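Local coordinates for cysteine synthase (Helicobacter pylori, PDB 6AHI), which makes L-cysteine from O-acetyl-L-serine and hydrogen sulfide with the help of pyridoxal 5'-phosphate, and also has cystathionine beta-synthase activity, at residues R13-K18 against E37-G42. Residues are numbered along the deposited sequence; the frame is centred on the assembly and turned at random.
Sequences RTPVFK and EHLNPG
Thr14 and Glu37 meet where strands 16-19 and 31-36, an antiparallel pair at one side of the mixed sheet in this fold-type II pyridoxal-phosphate enzyme, give way to loops. They illustrate how one buried carboxylate can join the residues leading into one strand to those following its neighbour. Thr14 OG1 donates to Glu37 OE2 at 2.6 Å, meeting that oxygen on its anti side and 32° out of the carboxylate plane. Glu37 starts away from residues 13-18, but its chain bends at chi2 (-62°) and brings the carboxylate back to Thr14. The other oxygen, OE1, forms a salt bridge with Arg48 of helix 48-60, which probably stabilises the buried negative charge. Glu37 OE1 also accepts from Asn40 ND2 at 2.8 Å; the donor lies above the carboxylate plane, whereas OE1 lies almost exactly in the plane of the Asn40 amide. The same ND2 also donates to a lone pair of Glu37 O, in the carbonyl plane, and Asn40 N bonds to that oxygen too, so side chain and backbone of Asn40 both close on the carbonyl of the first residue in the 3-10 segment 37-39. Asn40 OD1 takes the backbone N-H of Gly12, a second link to the chain leading into strand 16-19. With Thr14 OG1 set between its backbone N and carbonyl carbon (chi1 52°), CG2 lies beside the Asn40 amide, 3.9 Å from Asn40 OD1. Beyond this polar cluster the contact turns apolar: Pro15, which also packs on Met1 of the second subunit, crosses Leu39 at about a right angle, Pro15 CG 3.8 Å from Leu39 CD1.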
loop_
_atom_site.group_PDB
_atom_site.type_symbol
_atom_site.label_atom_id
_atom_site.label_comp_id
_atom_site.label_asym_id
_atom_site.label_seq_id
_atom_site.Cartn_x
_atom_site.Cartn_y
_atom_site.Cartn_z
ATOM N N ARG A 13 -11.568 0.839 8.482
ATOM C CA ARG A 13 -12.619 0.423 7.542
ATOM C C ARG A 13 -11.981 -0.433 6.437
ATOM O O ARG A 13 -12.250 -0.241 5.261
ATOM C CB ARG A 13 -13.392 1.634 7.009
ATOM C CG ARG A 13 -14.376 2.216 8.027
ATOM C CD ARG A 13 -15.195 3.409 7.531
ATOM N NE ARG A 13 -14.365 4.486 6.988
ATOM C CZ ARG A 13 -13.608 5.318 7.712
ATOM N NH1 ARG A 13 -13.759 5.392 9.024
ATOM N NH2 ARG A 13 -12.693 6.071 7.120
ATOM N N THR A 14 -11.160 -1.406 6.845
ATOM C CA THR A 14 -10.460 -2.248 5.898
ATOM C C THR A 14 -11.344 -3.408 5.452
ATOM O O THR A 14 -12.198 -3.891 6.216
ATOM C CB THR A 14 -9.163 -2.769 6.517
ATOM O OG1 THR A 14 -9.430 -3.376 7.781
ATOM C CG2 THR A 14 -8.155 -1.661 6.669
ATOM N N PRO A 15 -11.090 -3.978 4.265
ATOM C CA PRO A 15 -11.872 -5.131 3.817
ATOM C C PRO A 15 -11.442 -6.436 4.519
ATOM O O PRO A 15 -10.433 -6.473 5.250
ATOM C CB PRO A 15 -11.582 -5.229 2.320
ATOM C CG PRO A 15 -10.353 -4.407 2.061
ATOM C CD PRO A 15 -10.122 -3.512 3.265
ATOM N N VAL A 16 -12.254 -7.475 4.328
ATOM C CA VAL A 16 -11.989 -8.776 4.845
ATOM C C VAL A 16 -11.956 -9.744 3.660
ATOM O O VAL A 16 -12.888 -9.742 2.855
ATOM C CB VAL A 16 -13.070 -9.180 5.857
ATOM C CG1 VAL A 16 -12.877 -10.611 6.296
ATOM C CG2 VAL A 16 -13.110 -8.261 7.086
ATOM N N PHE A 17 -10.869 -10.505 3.524
ATOM C CA PHE A 17 -10.737 -11.508 2.520
ATOM C C PHE A 17 -11.316 -12.821 3.041
ATOM O O PHE A 17 -10.935 -13.286 4.141
ATOM C CB PHE A 17 -9.268 -11.692 2.144
ATOM C CG PHE A 17 -9.082 -12.297 0.765
ATOM C CD1 PHE A 17 -9.223 -13.658 0.580
ATOM C CD2 PHE A 17 -8.910 -11.501 -0.350
ATOM C CE1 PHE A 17 -9.145 -14.221 -0.687
ATOM C CE2 PHE A 17 -8.783 -12.058 -1.613
ATOM C CZ PHE A 17 -8.920 -13.418 -1.783
ATOM N N LYS A 18 -12.211 -13.438 2.264
ATOM C CA LYS A 18 -12.804 -14.726 2.635
ATOM C C LYS A 18 -12.192 -15.852 1.797
ATOM O O LYS A 18 -12.226 -15.827 0.543
ATOM C CB LYS A 18 -14.317 -14.737 2.452
ATOM C CG LYS A 18 -15.014 -16.026 2.869
ATOM C CD LYS A 18 -16.453 -16.036 2.398
ATOM C CE LYS A 18 -17.267 -17.118 3.056
ATOM N NZ LYS A 18 -18.659 -17.025 2.556
ATOM N N GLU A 37 -5.402 -5.490 7.291
ATOM C CA GLU A 37 -4.907 -4.315 7.977
ATOM C C GLU A 37 -3.697 -3.722 7.268
ATOM O O GLU A 37 -3.336 -2.603 7.533
ATOM C CB GLU A 37 -4.582 -4.690 9.409
ATOM C CG GLU A 37 -5.849 -4.898 10.203
ATOM C CD GLU A 37 -6.688 -3.631 10.293
ATOM O OE1 GLU A 37 -6.140 -2.589 10.773
ATOM O OE2 GLU A 37 -7.875 -3.641 9.835
ATOM N N HIS A 38 -3.114 -4.475 6.341
ATOM C CA HIS A 38 -2.006 -3.986 5.533
ATOM C C HIS A 38 -2.464 -2.873 4.580
ATOM O O HIS A 38 -1.591 -2.145 4.059
ATOM C CB HIS A 38 -1.322 -5.143 4.801
ATOM C CG HIS A 38 -2.097 -5.735 3.665
ATOM N ND1 HIS A 38 -3.311 -6.372 3.842
ATOM C CD2 HIS A 38 -1.811 -5.808 2.350
ATOM C CE1 HIS A 38 -3.736 -6.807 2.668
ATOM N NE2 HIS A 38 -2.823 -6.488 1.739
ATOM N N LEU A 39 -3.785 -2.742 4.345
ATOM C CA LEU A 39 -4.277 -1.741 3.439
ATOM C C LEU A 39 -4.531 -0.406 4.155
ATOM O O LEU A 39 -4.956 0.525 3.521
ATOM C CB LEU A 39 -5.535 -2.244 2.728
ATOM C CG LEU A 39 -5.341 -3.546 1.948
ATOM C CD1 LEU A 39 -6.638 -4.042 1.334
ATOM C CD2 LEU A 39 -4.293 -3.375 0.864
ATOM N N ASN A 40 -4.211 -0.298 5.450
ATOM C CA ASN A 40 -4.162 1.005 6.114
ATOM C C ASN A 40 -3.128 1.906 5.425
ATOM O O ASN A 40 -2.149 1.431 4.851
ATOM C CB ASN A 40 -3.803 0.857 7.592
ATOM C CG ASN A 40 -4.991 0.396 8.410
ATOM O OD1 ASN A 40 -5.992 1.097 8.484
ATOM N ND2 ASN A 40 -4.882 -0.766 9.038
ATOM N N PRO A 41 -3.283 3.245 5.496
ATOM C CA PRO A 41 -2.391 4.159 4.769
ATOM C C PRO A 41 -0.923 4.139 5.215
ATOM O O PRO A 41 -0.049 4.486 4.415
ATOM C CB PRO A 41 -3.026 5.545 5.008
ATOM C CG PRO A 41 -3.836 5.367 6.284
ATOM C CD PRO A 41 -4.380 3.953 6.180
ATOM N N GLY A 42 -0.659 3.686 6.441
ATOM C CA GLY A 42 0.705 3.511 6.922
ATOM C C GLY A 42 1.244 2.124 6.639
ATOM O O GLY A 42 2.390 1.823 6.971
#